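Local coordinates for protein CalS10 (PDB 6UK5) that binds S-adenosylmethionine and probably transfers its methyl group to an amino pentose during calicheamicin biosynthesis, at residues V125-R135 and L215-A226; K35-V44 and G239-F247. One frame throughout, in Å; residues are numbered along the deposited sequence.

Contact 1 of 2, residues V125-R135 and L215-A226. With SAM (S-adenosylmethionine), chain D.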
loop_
_atom_site.group_PDB
_atom_site.type_symbol
_atom_site.label_atom_id
_atom_site.label_comp_id
_atom_site.label_asym_id
_atom_site.label_seq_id
_atom_site.Cartn_x
_atom_site.Cartn_y
_atom_site.Cartn_z
ATOM N N VAL A 125 26.623 -3.143 9.152
ATOM C CA VAL A 125 27.537 -2.483 10.076
ATOM C C VAL A 125 27.119 -1.045 10.344
ATOM O O VAL A 125 27.438 -0.487 11.399
ATOM C CB VAL A 125 28.973 -2.544 9.525
ATOM C CG1 VAL A 125 29.162 -1.517 8.415
ATOM C CG2 VAL A 125 29.980 -2.299 10.638
ATOM N N ASN A 126 26.401 -0.424 9.417
ATOM C CA ASN A 126 26.036 0.980 9.561
ATOM C C ASN A 126 24.825 1.196 10.458
ATOM O O ASN A 126 24.343 2.329 10.554
ATOM C CB ASN A 126 25.797 1.592 8.182
ATOM C CG ASN A 126 27.010 1.465 7.283
ATOM O OD1 ASN A 126 27.110 0.532 6.488
ATOM N ND2 ASN A 126 27.952 2.390 7.423
ATOM N N PHE A 127 24.334 0.151 11.119
ATOM C CA PHE A 127 23.368 0.297 12.199
ATOM C C PHE A 127 24.044 0.564 13.533
ATOM O O PHE A 127 23.356 0.755 14.541
ATOM C CB PHE A 127 22.480 -0.945 12.291
ATOM C CG PHE A 127 21.443 -1.010 11.213
ATOM C CD1 PHE A 127 20.218 -0.387 11.380
ATOM C CD2 PHE A 127 21.703 -1.665 10.021
ATOM C CE1 PHE A 127 19.261 -0.427 10.385
ATOM C CE2 PHE A 127 20.752 -1.710 9.019
ATOM C CZ PHE A 127 19.528 -1.089 9.204
ATOM N N LEU A 128 25.372 0.572 13.552
ATOM C CA LEU A 128 26.130 1.053 14.691
ATOM C C LEU A 128 26.214 2.574 14.625
ATOM O O LEU A 128 26.119 3.177 13.553
ATOM C CB LEU A 128 27.521 0.420 14.695
ATOM C CG LEU A 128 27.493 -1.101 14.508
ATOM C CD1 LEU A 128 28.886 -1.679 14.350
ATOM C CD2 LEU A 128 26.792 -1.752 15.695
ATOM N N GLY A 129 26.373 3.195 15.787
ATOM C CA GLY A 129 26.200 4.631 15.884
ATOM C C GLY A 129 27.477 5.439 15.813
ATOM O O GLY A 129 27.447 6.613 15.434
ATOM N N THR A 130 28.605 4.825 16.159
ATOM C CA THR A 130 29.864 5.539 16.298
ATOM C C THR A 130 30.977 4.788 15.580
ATOM O O THR A 130 30.897 3.578 15.353
ATOM C CB THR A 130 30.238 5.723 17.777
ATOM O OG1 THR A 130 30.695 4.475 18.313
ATOM C CG2 THR A 130 29.031 6.200 18.575
ATOM N N VAL A 131 32.028 5.533 15.228
ATOM C CA VAL A 131 33.192 4.935 14.582
ATOM C C VAL A 131 33.860 3.916 15.493
ATOM O O VAL A 131 34.386 2.900 15.021
ATOM C CB VAL A 131 34.183 6.039 14.159
ATOM C CG1 VAL A 131 35.505 5.430 13.713
ATOM C CG2 VAL A 131 33.586 6.894 13.051
ATOM N N ALA A 132 33.854 4.161 16.804
ATOM C CA ALA A 132 34.454 3.210 17.733
ATOM C C ALA A 132 33.729 1.871 17.707
ATOM O O ALA A 132 34.362 0.821 17.868
ATOM C CB ALA A 132 34.452 3.784 19.151
ATOM N N GLU A 133 32.411 1.885 17.498
ATOM C CA GLU A 133 31.655 0.637 17.479
ATOM C C GLU A 133 31.959 -0.162 16.218
ATOM O O GLU A 133 32.154 -1.382 16.279
ATOM C CB GLU A 133 30.161 0.934 17.598
ATOM C CG GLU A 133 29.750 1.411 18.993
ATOM C CD GLU A 133 28.252 1.625 19.134
ATOM O OE1 GLU A 133 27.551 1.666 18.102
ATOM O OE2 GLU A 133 27.771 1.756 20.280
ATOM N N MET A 134 32.010 0.508 15.066
ATOM C CA MET A 134 32.352 -0.177 13.825
ATOM C C MET A 134 33.741 -0.796 13.901
ATOM O O MET A 134 33.965 -1.901 13.395
ATOM C CB MET A 134 32.261 0.803 12.656
ATOM C CG MET A 134 32.765 0.259 11.325
ATOM S SD MET A 134 34.536 0.546 11.091
ATOM C CE MET A 134 34.588 2.333 11.024
ATOM N N ARG A 135 34.692 -0.098 14.527
ATOM C CA ARG A 135 36.038 -0.646 14.652
ATOM C C ARG A 135 36.061 -1.870 15.555
ATOM O O ARG A 135 36.843 -2.799 15.319
ATOM C CB ARG A 135 36.996 0.420 15.178
ATOM C CG ARG A 135 37.229 1.576 14.219
ATOM C CD ARG A 135 37.920 2.739 14.913
ATOM N NE ARG A 135 39.199 2.338 15.497
ATOM C CZ ARG A 135 40.384 2.461 14.900
ATOM N NH1 ARG A 135 40.480 2.979 13.681
ATOM N NH2 ARG A 135 41.482 2.060 15.529
ATOM N N LEU A 215 20.820 4.985 10.470
ATOM C CA LEU A 215 21.915 4.423 9.690
ATOM C C LEU A 215 23.024 5.464 9.652
ATOM O O LEU A 215 22.807 6.593 9.199
ATOM C CB LEU A 215 21.440 4.073 8.283
ATOM C CG LEU A 215 22.174 2.992 7.492
ATOM C CD1 LEU A 215 22.012 1.624 8.131
ATOM C CD2 LEU A 215 21.657 2.974 6.061
ATOM N N THR A 216 24.206 5.082 10.123
ATOM C CA THR A 216 25.347 5.980 10.237
ATOM C C THR A 216 26.432 5.589 9.242
ATOM O O THR A 216 26.939 4.462 9.281
ATOM C CB THR A 216 25.892 5.972 11.666
ATOM O OG1 THR A 216 24.854 6.356 12.577
ATOM C CG2 THR A 216 27.059 6.937 11.793
ATOM N N MET A 217 26.783 6.519 8.356
ATOM C CA MET A 217 27.858 6.290 7.402
ATOM C C MET A 217 29.217 6.335 8.097
ATOM O O MET A 217 29.399 6.999 9.120
ATOM C CB MET A 217 27.854 7.354 6.305
ATOM C CG MET A 217 28.895 7.103 5.220
ATOM S SD MET A 217 29.100 8.504 4.120
ATOM C CE MET A 217 30.254 9.450 5.122
ATOM N N PHE A 218 30.184 5.632 7.510
ATOM C CA PHE A 218 31.589 5.773 7.858
ATOM C C PHE A 218 32.371 6.041 6.579
ATOM O O PHE A 218 31.934 5.702 5.478
ATOM C CB PHE A 218 32.097 4.526 8.577
ATOM C CG PHE A 218 31.288 4.177 9.790
ATOM C CD1 PHE A 218 31.346 4.967 10.928
ATOM C CD2 PHE A 218 30.432 3.088 9.776
ATOM C CE1 PHE A 218 30.590 4.658 12.045
ATOM C CE2 PHE A 218 29.667 2.773 10.886
ATOM C CZ PHE A 218 29.745 3.560 12.024
ATOM N N THR A 219 33.530 6.665 6.735
ATOM C CA THR A 219 34.315 7.095 5.590
ATOM C C THR A 219 35.267 5.997 5.131
ATOM O O THR A 219 35.595 5.068 5.873
ATOM C CB THR A 219 35.120 8.352 5.925
ATOM O OG1 THR A 219 35.813 8.163 7.163
ATOM C CG2 THR A 219 34.198 9.551 6.062
ATOM N N ARG A 220 35.699 6.117 3.872
ATOM C CA ARG A 220 36.748 5.246 3.352
ATOM C C ARG A 220 37.974 5.281 4.253
ATOM O O ARG A 220 38.578 4.240 4.538
ATOM C CB ARG A 220 37.104 5.675 1.927
ATOM C CG ARG A 220 38.313 4.989 1.315
ATOM C CD ARG A 220 38.165 3.481 1.222
ATOM N NE ARG A 220 39.206 2.925 0.360
ATOM C CZ ARG A 220 39.137 2.886 -0.968
ATOM N NH1 ARG A 220 38.074 3.367 -1.599
ATOM N NH2 ARG A 220 40.137 2.369 -1.670
ATOM N N GLU A 221 38.348 6.472 4.722
ATOM C CA GLU A 221 39.474 6.591 5.642
ATOM C C GLU A 221 39.213 5.842 6.943
ATOM O O GLU A 221 40.134 5.272 7.540
ATOM C CB GLU A 221 39.739 8.071 5.928
ATOM C CG GLU A 221 41.086 8.367 6.554
ATOM C CD GLU A 221 41.473 9.821 6.424
ATOM O OE1 GLU A 221 40.665 10.691 6.822
ATOM O OE2 GLU A 221 42.583 10.087 5.911
ATOM N N GLU A 222 37.962 5.834 7.399
ATOM C CA GLU A 222 37.632 5.177 8.658
ATOM C C GLU A 222 37.641 3.661 8.503
ATOM O O GLU A 222 38.212 2.945 9.333
ATOM C CB GLU A 222 36.278 5.681 9.154
ATOM C CG GLU A 222 36.405 6.765 10.218
ATOM C CD GLU A 222 35.244 7.742 10.198
ATOM O OE1 GLU A 222 34.223 7.448 9.541
ATOM O OE2 GLU A 222 35.362 8.817 10.824
ATOM N N TYR A 223 37.007 3.151 7.443
ATOM C CA TYR A 223 37.076 1.720 7.164
ATOM C C TYR A 223 38.522 1.261 7.024
ATOM O O TYR A 223 38.951 0.307 7.682
ATOM C CB TYR A 223 36.296 1.380 5.890
ATOM C CG TYR A 223 34.792 1.537 5.971
ATOM C CD1 TYR A 223 34.035 0.715 6.795
ATOM C CD2 TYR A 223 34.127 2.472 5.188
ATOM C CE1 TYR A 223 32.659 0.840 6.861
ATOM C CE2 TYR A 223 32.750 2.603 5.247
ATOM C CZ TYR A 223 32.021 1.783 6.083
ATOM O OH TYR A 223 30.651 1.909 6.145
ATOM N N ASP A 224 39.289 1.923 6.151
ATOM C CA ASP A 224 40.673 1.518 5.926
ATOM C C ASP A 224 41.453 1.463 7.234
ATOM O O ASP A 224 42.292 0.576 7.430
ATOM C CB ASP A 224 41.349 2.481 4.948
ATOM C CG ASP A 224 40.917 2.256 3.518
ATOM O OD1 ASP A 224 40.415 1.151 3.216
ATOM O OD2 ASP A 224 41.093 3.183 2.699
ATOM N N ALA A 225 41.186 2.404 8.143
ATOM C CA ALA A 225 41.867 2.404 9.434
ATOM C C ALA A 225 41.368 1.274 10.326
ATOM O O ALA A 225 42.145 0.685 11.086
ATOM C CB ALA A 225 41.681 3.755 10.126
ATOM N N ALA A 226 40.071 0.962 10.257
ATOM C CA ALA A 226 39.531 -0.103 11.096
ATOM C C ALA A 226 40.048 -1.470 10.661
ATOM O O ALA A 226 40.370 -2.314 11.507
ATOM C CB ALA A 226 38.004 -0.070 11.061
HETATM N N SAM D . 22.343 -9.801 5.914
HETATM C CA SAM D . 21.059 -9.249 6.205
HETATM C C SAM D . 20.139 -9.204 4.947
HETATM O O SAM D . 20.625 -8.769 3.873
HETATM O OXT SAM D . 18.968 -9.602 5.112
HETATM C CB SAM D . 21.218 -7.839 6.790
HETATM C CG SAM D . 19.942 -7.501 7.543
HETATM S SD SAM D . 19.946 -5.702 7.702
HETATM C CE SAM D . 18.210 -5.392 7.981
HETATM C "C5'" SAM D . 20.637 -5.311 9.355
HETATM C "C4'" SAM D . 20.665 -6.416 10.419
HETATM O "O4'" SAM D . 21.728 -6.135 11.346
HETATM C "C3'" SAM D . 19.383 -6.539 11.246
HETATM O "O3'" SAM D . 18.700 -7.753 10.945
HETATM C "C2'" SAM D . 19.859 -6.532 12.712
HETATM O "O2'" SAM D . 19.294 -7.605 13.458
HETATM C "C1'" SAM D . 21.376 -6.681 12.594
HETATM N N9 SAM D . 22.135 -5.985 13.624
HETATM C C8 SAM D . 22.127 -4.642 13.908
HETATM N N7 SAM D . 22.976 -4.287 14.839
HETATM C C5 SAM D . 23.594 -5.475 15.193
HETATM C C6 SAM D . 24.614 -5.780 16.115
HETATM N N6 SAM D . 25.180 -4.877 16.921
HETATM N N1 SAM D . 25.030 -7.062 16.192
HETATM C C2 SAM D . 24.452 -7.974 15.404
HETATM N N3 SAM D . 23.476 -7.808 14.508
HETATM C C4 SAM D . 23.090 -6.530 14.450
HETATM O O HOH W 1 25.154 7.956 15.251
HETATM O O HOH W 2 38.630 3.937 11.818
HETATM O O HOH W 3 39.482 -2.245 14.163
#
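Asn126 carries its CG beside the backbone N and anti to the carbonyl carbon (chi1 -58°), which turns the amide toward Thr216 and Tyr223; Met134, with CG anti to the backbone N (chi1 173°) and the chain bent beyond it, lies along the Phe218 ring. Both N-H bonds of Asn126 ND2 are used near the amide plane: one reaches Thr216 O at 3.0 Å, the other Tyr223 OH at 3.0 Å, with the amide standing steeply against the tyrosine ring. OD1 accepts from Trp156 N, and the backbone closes the same junction through Thr216 N to Asn126 O at 2.8 Å. A leucine in place of Asn126 would probably leave Thr216 O and Tyr223 OH without their donor and Trp156 N without its acceptor.

Phe218 lies between Met134 CB, 3.7 Å from its CE2 and over one face, and Thr216 O over the other. Met134 SD sits higher above that first face in a distant Met-aromatic contact and meets Ala226 CB at 3.5 Å. Val131 CG2 packs at Phe218 CD1, while a water joins Arg135 NH1 to Glu222 O. The helix of Glu222 starts with a capping box made with Thr219.

In this Rossmann-like methyltransferase, Leu215 CD1 sits over the face of Phe127, whose CE2 lies 3.6 Å from C5' of S-adenosylmethionine. With hydrogen bonds at both N-H groups and at OD1, the buried Asn126 amide has little freedom to turn, and the turn that brings Phe127 to the cofactor is tied to strand 206-216 by directional bonds as well as apolar contact.

Contact 2 of 2, residues K35-V44 and G239-F247. With SAM (S-adenosylmethionine), chain D; ACT (acetate ion), chain E.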
loop_
_atom_site.group_PDB
_atom_site.type_symbol
_atom_site.label_atom_id
_atom_site.label_comp_id
_atom_site.label_asym_id
_atom_site.label_seq_id
_atom_site.Cartn_x
_atom_site.Cartn_y
_atom_site.Cartn_z
ATOM N N LYS A 35 15.528 -6.529 -5.378
ATOM C CA LYS A 35 16.717 -7.064 -4.732
ATOM C C LYS A 35 16.710 -8.583 -4.825
ATOM O O LYS A 35 15.681 -9.232 -4.611
ATOM C CB LYS A 35 16.792 -6.627 -3.267
ATOM C CG LYS A 35 18.107 -7.011 -2.579
ATOM C CD LYS A 35 18.221 -6.411 -1.180
ATOM C CE LYS A 35 19.485 -6.879 -0.460
ATOM N NZ LYS A 35 20.708 -6.131 -0.879
ATOM N N SER A 36 17.867 -9.145 -5.150
ATOM C CA SER A 36 18.055 -10.590 -5.234
ATOM C C SER A 36 19.175 -10.958 -4.270
ATOM O O SER A 36 20.358 -10.823 -4.600
ATOM C CB SER A 36 18.372 -11.020 -6.664
ATOM O OG SER A 36 18.970 -12.302 -6.689
ATOM N N TRP A 37 18.801 -11.419 -3.074
ATOM C CA TRP A 37 19.800 -11.935 -2.146
ATOM C C TRP A 37 20.588 -13.074 -2.776
ATOM O O TRP A 37 21.768 -13.268 -2.459
ATOM C CB TRP A 37 19.135 -12.427 -0.860
ATOM C CG TRP A 37 18.845 -11.366 0.159
ATOM C CD1 TRP A 37 19.658 -10.976 1.181
ATOM C CD2 TRP A 37 17.644 -10.591 0.283
ATOM N NE1 TRP A 37 19.047 -9.994 1.923
ATOM C CE2 TRP A 37 17.810 -9.741 1.394
ATOM C CE3 TRP A 37 16.449 -10.529 -0.441
ATOM C CZ2 TRP A 37 16.828 -8.838 1.798
ATOM C CZ3 TRP A 37 15.475 -9.630 -0.038
ATOM C CH2 TRP A 37 15.670 -8.798 1.071
ATOM N N HIS A 38 19.950 -13.838 -3.666
ATOM C CA HIS A 38 20.614 -14.984 -4.275
ATOM C C HIS A 38 21.770 -14.546 -5.166
ATOM O O HIS A 38 22.884 -15.070 -5.055
ATOM C CB HIS A 38 19.611 -15.806 -5.081
ATOM C CG HIS A 38 20.253 -16.771 -6.026
ATOM N ND1 HIS A 38 20.774 -17.981 -5.617
ATOM C CD2 HIS A 38 20.479 -16.696 -7.359
ATOM C CE1 HIS A 38 21.283 -18.613 -6.659
ATOM N NE2 HIS A 38 21.117 -17.855 -7.729
ATOM N N ASP A 39 21.522 -13.591 -6.065
ATOM C CA ASP A 39 22.587 -13.123 -6.945
ATOM C C ASP A 39 23.711 -12.474 -6.148
ATOM O O ASP A 39 24.892 -12.633 -6.480
ATOM C CB ASP A 39 22.027 -12.145 -7.977
ATOM C CG ASP A 39 21.097 -12.817 -8.974
ATOM O OD1 ASP A 39 21.180 -14.055 -9.130
ATOM O OD2 ASP A 39 20.285 -12.103 -9.604
ATOM N N GLU A 40 23.365 -11.737 -5.090
ATOM C CA GLU A 40 24.387 -11.126 -4.248
ATOM C C GLU A 40 25.239 -12.190 -3.568
ATOM O O GLU A 40 26.474 -12.158 -3.645
ATOM C CB GLU A 40 23.730 -10.208 -3.218
ATOM C CG GLU A 40 23.096 -8.966 -3.837
ATOM C CD GLU A 40 22.286 -8.160 -2.841
ATOM O OE1 GLU A 40 22.491 -8.348 -1.623
ATOM O OE2 GLU A 40 21.443 -7.344 -3.274
ATOM N N ALA A 41 24.596 -13.149 -2.898
ATOM C CA ALA A 41 25.347 -14.208 -2.231
ATOM C C ALA A 41 26.204 -14.979 -3.226
ATOM O O ALA A 41 27.356 -15.323 -2.932
ATOM C CB ALA A 41 24.390 -15.151 -1.503
ATOM N N ALA A 42 25.658 -15.261 -4.410
ATOM C CA ALA A 42 26.416 -15.982 -5.428
ATOM C C ALA A 42 27.659 -15.204 -5.842
ATOM O O ALA A 42 28.762 -15.759 -5.906
ATOM C CB ALA A 42 25.525 -16.257 -6.641
ATOM N N ASP A 43 27.497 -13.911 -6.138
ATOM C CA ASP A 43 28.647 -13.086 -6.495
ATOM C C ASP A 43 29.658 -13.041 -5.356
ATOM O O ASP A 43 30.866 -13.181 -5.579
ATOM C CB ASP A 43 28.185 -11.675 -6.855
ATOM C CG ASP A 43 29.340 -10.744 -7.159
ATOM O OD1 ASP A 43 30.441 -11.239 -7.476
ATOM O OD2 ASP A 43 29.149 -9.515 -7.068
ATOM N N VAL A 44 29.178 -12.847 -4.126
ATOM C CA VAL A 44 30.073 -12.837 -2.974
ATOM C C VAL A 44 30.821 -14.160 -2.881
ATOM O O VAL A 44 32.028 -14.193 -2.611
ATOM C CB VAL A 44 29.282 -12.543 -1.684
ATOM C CG1 VAL A 44 30.152 -12.765 -0.453
ATOM C CG2 VAL A 44 28.730 -11.127 -1.707
ATOM N N GLY A 239 30.838 -0.050 -7.188
ATOM C CA GLY A 239 29.550 -0.383 -7.759
ATOM C C GLY A 239 28.918 -1.621 -7.169
ATOM O O GLY A 239 28.119 -1.546 -6.228
ATOM N N TRP A 240 29.268 -2.772 -7.742
ATOM C CA TRP A 240 28.709 -4.051 -7.326
ATOM C C TRP A 240 27.239 -4.074 -7.727
ATOM O O TRP A 240 26.769 -3.158 -8.410
ATOM C CB TRP A 240 28.908 -4.253 -5.824
ATOM C CG TRP A 240 28.823 -5.679 -5.396
ATOM C CD1 TRP A 240 29.560 -6.722 -5.877
ATOM C CD2 TRP A 240 27.966 -6.225 -4.388
ATOM N NE1 TRP A 240 29.208 -7.885 -5.237
ATOM C CE2 TRP A 240 28.232 -7.607 -4.317
ATOM C CE3 TRP A 240 26.997 -5.680 -3.540
ATOM C CZ2 TRP A 240 27.564 -8.451 -3.433
ATOM C CZ3 TRP A 240 26.334 -6.520 -2.662
ATOM C CH2 TRP A 240 26.621 -7.890 -2.615
ATOM N N LEU A 241 26.503 -5.108 -7.323
ATOM C CA LEU A 241 25.139 -5.269 -7.809
ATOM C C LEU A 241 24.149 -4.357 -7.099
ATOM O O LEU A 241 23.029 -4.181 -7.590
ATOM C CB LEU A 241 24.684 -6.719 -7.643
ATOM C CG LEU A 241 25.739 -7.807 -7.859
ATOM C CD1 LEU A 241 25.092 -9.179 -7.679
ATOM C CD2 LEU A 241 26.451 -7.690 -9.194
ATOM N N THR A 242 24.536 -3.774 -5.967
ATOM C CA THR A 242 23.649 -2.912 -5.202
ATOM C C THR A 242 23.820 -1.441 -5.547
ATOM O O THR A 242 22.860 -0.670 -5.430
ATOM C CB THR A 242 23.900 -3.109 -3.701
ATOM O OG1 THR A 242 25.247 -2.737 -3.384
ATOM C CG2 THR A 242 23.691 -4.568 -3.306
ATOM N N GLY A 243 25.020 -1.038 -5.964
ATOM C CA GLY A 243 25.374 0.352 -6.157
ATOM C C GLY A 243 26.337 0.883 -5.118
ATOM O O GLY A 243 27.036 1.870 -5.382
ATOM N N ARG A 244 26.394 0.249 -3.950
ATOM C CA ARG A 244 27.209 0.697 -2.832
ATOM C C ARG A 244 28.608 0.096 -2.814
ATOM O O ARG A 244 29.359 0.354 -1.868
ATOM C CB ARG A 244 26.512 0.349 -1.514
ATOM C CG ARG A 244 25.109 0.904 -1.372
ATOM C CD ARG A 244 24.452 0.365 -0.112
ATOM N NE ARG A 244 23.913 -0.979 -0.305
ATOM C CZ ARG A 244 22.686 -1.236 -0.755
ATOM N NH1 ARG A 244 21.858 -0.244 -1.057
ATOM N NH2 ARG A 244 22.284 -2.491 -0.901
ATOM N N GLY A 245 28.980 -0.687 -3.813
ATOM C CA GLY A 245 30.301 -1.273 -3.795
ATOM C C GLY A 245 30.431 -2.303 -2.685
ATOM O O GLY A 245 29.458 -2.734 -2.066
ATOM N N LEU A 246 31.678 -2.695 -2.436
ATOM C CA LEU A 246 31.956 -3.803 -1.532
ATOM C C LEU A 246 33.414 -3.745 -1.103
ATOM O O LEU A 246 34.306 -3.688 -1.953
ATOM C CB LEU A 246 31.655 -5.138 -2.223
ATOM C CG LEU A 246 31.255 -6.342 -1.373
ATOM C CD1 LEU A 246 29.824 -6.216 -0.880
ATOM C CD2 LEU A 246 31.434 -7.609 -2.196
ATOM N N PHE A 247 33.656 -3.764 0.205
ATOM C CA PHE A 247 35.004 -3.926 0.733
ATOM C C PHE A 247 35.326 -5.412 0.830
ATOM O O PHE A 247 34.503 -6.202 1.301
ATOM C CB PHE A 247 35.147 -3.266 2.105
ATOM C CG PHE A 247 35.283 -1.771 2.050
ATOM C CD1 PHE A 247 36.463 -1.185 1.613
ATOM C CD2 PHE A 247 34.234 -0.951 2.424
ATOM C CE1 PHE A 247 36.594 0.191 1.558
ATOM C CE2 PHE A 247 34.358 0.426 2.370
ATOM C CZ PHE A 247 35.539 0.998 1.936
HETATM N N SAM D . 22.343 -9.801 5.914
HETATM C CA SAM D . 21.059 -9.249 6.205
HETATM C C SAM D . 20.139 -9.204 4.947
HETATM O O SAM D . 20.625 -8.769 3.873
HETATM O OXT SAM D . 18.968 -9.602 5.112
HETATM C CB SAM D . 21.218 -7.839 6.790
HETATM C CG SAM D . 19.942 -7.501 7.543
HETATM S SD SAM D . 19.946 -5.702 7.702
HETATM C CE SAM D . 18.210 -5.392 7.981
HETATM C "C5'" SAM D . 20.637 -5.311 9.355
HETATM C "C4'" SAM D . 20.665 -6.416 10.419
HETATM O "O4'" SAM D . 21.728 -6.135 11.346
HETATM C "C3'" SAM D . 19.383 -6.539 11.246
HETATM O "O3'" SAM D . 18.700 -7.753 10.945
HETATM C "C2'" SAM D . 19.859 -6.532 12.712
HETATM O "O2'" SAM D . 19.294 -7.605 13.458
HETATM C "C1'" SAM D . 21.376 -6.681 12.594
HETATM N N9 SAM D . 22.135 -5.985 13.624
HETATM C C8 SAM D . 22.127 -4.642 13.908
HETATM N N7 SAM D . 22.976 -4.287 14.839
HETATM C C5 SAM D . 23.594 -5.475 15.193
HETATM C C6 SAM D . 24.614 -5.780 16.115
HETATM N N6 SAM D . 25.180 -4.877 16.921
HETATM N N1 SAM D . 25.030 -7.062 16.192
HETATM C C2 SAM D . 24.452 -7.974 15.404
HETATM N N3 SAM D . 23.476 -7.808 14.508
HETATM C C4 SAM D . 23.090 -6.530 14.450
HETATM C C ACT E . 18.944 -2.555 -1.993
HETATM O O ACT E . 19.717 -3.537 -2.139
HETATM O OXT ACT E . 19.297 -1.401 -1.635
HETATM C CH3 ACT E . 17.446 -2.777 -2.280
#
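Lys35 and Arg244 bring their cationic ends to 4.0 Å, NZ to NH2, around a single acetate ion that probably came from the crystallisation liquor. Lys35 NZ donates to acetate O at 3.0 Å, while the guanidinium meets the carboxylate side by side, NH1 to OXT at 2.9 Å and NH2 to O. The lysine chain runs extended to its last bend (chi4 80°), where NZ also enters a salt bridge to the syn lone pair of Glu40 OE2 at 2.8 Å. Arg244 NE is also paired with Glu154, Glu40 OE1 with His68, and Lys35 makes a cation-pi contact with Phe122.

The two segments belong to a Rossmann-like methyltransferase fold, in which helix 37-51, N-capped by Ser36, packs against the loop joining the antiparallel strands 232-237 and 246-251. Within that loop Thr242 OG1 accepts from Arg244 N, an ST turn, and is also hydrogen-bonded to Glu154; Thr242 CG2 touches Glu40 OE2.

Trp240 crosses Glu40 of the helix at about a right angle and Val44, one turn on, at a slant, CZ2 lying 3.4 Å from Val44 CG2 and CH2 3.8 Å from Glu40 CB. Leu241 CG and Leu246 CD1 lie over opposite faces of the indole. Leu241 CD1 reaches Asp39 O at 3.7 Å, and Asp43 OD1 is paired with Arg47. At the first turn of the helix, Trp37 NE1 donates to a carboxylate oxygen of S-adenosylmethionine, and Lys35 CE rests over one face of the Trp37 indole.

The centres of the two contacts lie about 20 Å apart, and both segments of contact 1 fall between those of contact 2 along the chain. Segment 125-135 follows strand 115-120 of the seven-stranded Rossmann-like sheet and runs into helix 131-143. Segment 215-226 leaves strand 206-216 of the five-stranded sheet and enters helix 220-229, which leads into strand 232-237 of the seven-stranded sheet; 239-247 follows in the connection to strand 246-251. The contacts touch where Tyr223 CD2 packs on Phe247 CE2 at 3.5 Å. Both reach S-adenosylmethionine, contact 1 on the adenosine side and segment 35-44 at the methionine carboxylate through Trp37, so parts distant in sequence converge on one cofactor.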